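Local coordinates for interphotoreceptor retinoid-binding protein (Xenopus laevis, PDB 1J7X) that probably binds retinoids and carries them between photoreceptors and neighbouring cells of the eye, this chain being one functional unit of the protein, at residues 102-105 with 109-112. Sequence-based numbering, arbitrary orientation.
Sequences SILP and GYLR
Ser-102 and Tyr-110 face each other as an antiparallel hydrogen-bonded pair, and their backbones exchange two short bonds. The N of Ser-102 gives its hydrogen to the O of Tyr-110 at 2.8 Å (N-H...O 163°), while the N of Tyr-110 returns one to the O of Ser-102, also at 2.8 Å. Pairing puts both side chains on the same side of the sheet, where their CB atoms stand 4.0 Å apart. Tyr-110 holds its CG opposite the backbone N (chi1 176°), which places CD2 obliquely beside Ser-102 OG at 3.9 Å, the rest of the ring lying farther off. Further out the ring leaves Ser-102 and Leu-104 behind, resting also on Lys-100 of the same strand, and its OH is hydrogen-bonded to Asp-146. Leu-104, whose CB points toward the partner strand, reaches the root of that tyrosine: its CD1 comes within 3.9 Å of Tyr-110 CB, flanking the side chain on the side of the hairpin turn. Ile-103 pairs with Gly-109, non-hydrogen-bonded, CA atoms 4.7 Å apart, and its side chain lies on the face opposite Ser-102 and Tyr-110. The end of Ile-103 swings inward over the glycine, CD1 lying 4.5 Å from Gly-109 CA in a loose contact. Gly-109 and Leu-111 themselves bond through their backbones to strand 142-146, across strand 108-112 from this contact. Such pairing is that of a beta hairpin at the edge of a mixed sheet, in a chain whose peptidase S41 family region belongs to the ClpP/crotonase clan.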
ATOM      1  N   SER A 102      23.722   2.603  -4.386  1.00 20.95           N
ATOM      2  CA  SER A 102      24.941   3.447  -4.119  1.00 23.19           C
ATOM      3  C   SER A 102      25.395   3.179  -2.730  1.00 26.51           C
ATOM      4  O   SER A 102      24.595   2.845  -1.811  1.00 24.57           O
ATOM      5  CB  SER A 102      24.641   4.988  -4.233  1.00 21.44           C
ATOM      6  OG  SER A 102      23.974   5.326  -5.435  1.00 34.59           O
ATOM      7  N   ILE A 103      26.689   3.376  -2.486  1.00 26.17           N
ATOM      8  CA  ILE A 103      27.161   3.301  -1.159  1.00 26.58           C
ATOM      9  C   ILE A 103      27.521   4.761  -0.862  1.00 29.26           C
ATOM     10  O   ILE A 103      28.510   5.295  -1.417  1.00 27.81           O
ATOM     11  CB  ILE A 103      28.374   2.416  -1.006  1.00 28.28           C
ATOM     12  CG1 ILE A 103      28.120   0.974  -1.473  1.00 31.44           C
ATOM     13  CG2 ILE A 103      28.867   2.485   0.439  1.00 31.29           C
ATOM     14  CD1 ILE A 103      27.004   0.343  -0.665  1.00 29.12           C
ATOM     15  N   LEU A 104      26.711   5.425  -0.040  1.00 28.28           N
ATOM     16  CA  LEU A 104      26.935   6.828   0.285  1.00 30.04           C
ATOM     17  C   LEU A 104      28.056   6.946   1.307  1.00 30.55           C
ATOM     18  O   LEU A 104      28.261   6.034   2.083  1.00 30.92           O
ATOM     19  CB  LEU A 104      25.656   7.446   0.891  1.00 31.30           C
ATOM     20  CG  LEU A 104      24.456   7.320  -0.072  1.00 29.65           C
ATOM     21  CD1 LEU A 104      23.168   7.860   0.626  1.00 30.78           C
ATOM     22  CD2 LEU A 104      24.654   7.911  -1.484  1.00 31.48           C
ATOM     23  N   PRO A 105      28.709   8.099   1.379  1.00 32.44           N
ATOM     24  CA  PRO A 105      29.753   8.354   2.373  1.00 33.92           C
ATOM     25  C   PRO A 105      29.270   8.032   3.775  1.00 33.91           C
ATOM     26  O   PRO A 105      28.087   8.165   4.167  1.00 35.75           O
ATOM     27  CB  PRO A 105      30.061   9.851   2.157  1.00 33.74           C
ATOM     28  CG  PRO A 105      29.781  10.099   0.791  1.00 35.92           C
ATOM     29  CD  PRO A 105      28.503   9.222   0.465  1.00 32.10           C
ATOM     30  N   GLY A 109      24.017   2.615   2.818  1.00 22.19           N
ATOM     31  CA  GLY A 109      23.537   2.040   1.589  1.00 21.51           C
ATOM     32  C   GLY A 109      22.370   2.869   1.081  1.00 21.06           C
ATOM     33  O   GLY A 109      21.531   3.295   1.934  1.00 20.43           O
ATOM     34  N   TYR A 110      22.298   3.047  -0.233  1.00 19.55           N
ATOM     35  CA  TYR A 110      21.207   3.735  -0.875  1.00 18.09           C
ATOM     36  C   TYR A 110      20.605   2.811  -1.950  1.00 20.71           C
ATOM     37  O   TYR A 110      21.380   2.267  -2.817  1.00 18.23           O
ATOM     38  CB  TYR A 110      21.682   5.010  -1.581  1.00 19.75           C
ATOM     39  CG  TYR A 110      20.575   5.715  -2.365  1.00 19.61           C
ATOM     40  CD1 TYR A 110      19.612   6.522  -1.693  1.00 22.76           C
ATOM     41  CD2 TYR A 110      20.442   5.540  -3.721  1.00 16.63           C
ATOM     42  CE1 TYR A 110      18.601   7.166  -2.427  1.00 17.40           C
ATOM     43  CE2 TYR A 110      19.413   6.121  -4.379  1.00 18.11           C
ATOM     44  CZ  TYR A 110      18.488   6.958  -3.763  1.00 16.00           C
ATOM     45  OH  TYR A 110      17.530   7.582  -4.491  1.00 18.43           O
ATOM     46  N   LEU A 111      19.324   2.487  -1.812  1.00 16.12           N
ATOM     47  CA  LEU A 111      18.595   1.589  -2.746  1.00 15.28           C
ATOM     48  C   LEU A 111      17.396   2.303  -3.255  1.00 16.68           C
ATOM     49  O   LEU A 111      16.526   2.746  -2.486  1.00 16.69           O
ATOM     50  CB  LEU A 111      18.139   0.322  -2.036  1.00 15.78           C
ATOM     51  CG  LEU A 111      17.189  -0.575  -2.749  1.00 14.20           C
ATOM     52  CD1 LEU A 111      17.709  -0.995  -4.093  1.00 16.13           C
ATOM     53  CD2 LEU A 111      16.926  -1.715  -1.912  1.00 17.78           C
ATOM     54  N   ARG A 112      17.328   2.527  -4.560  1.00 16.30           N
ATOM     55  CA  ARG A 112      16.177   3.069  -5.195  1.00 16.69           C
ATOM     56  C   ARG A 112      15.627   2.159  -6.229  1.00 18.21           C
ATOM     57  O   ARG A 112      16.411   1.582  -7.014  1.00 19.31           O
ATOM     58  CB  ARG A 112      16.438   4.451  -5.837  1.00 16.31           C
ATOM     59  CG  ARG A 112      15.301   4.984  -6.676  1.00 14.64           C
ATOM     60  CD  ARG A 112      15.581   6.327  -7.251  1.00 18.01           C
ATOM     61  NE  ARG A 112      14.586   6.672  -8.242  1.00 16.84           N
ATOM     62  CZ  ARG A 112      14.647   7.741  -8.975  1.00 22.04           C
ATOM     63  NH1 ARG A 112      15.707   8.581  -8.848  1.00 25.90           N
ATOM     64  NH2 ARG A 112      13.703   7.979  -9.891  1.00 23.35           N
TER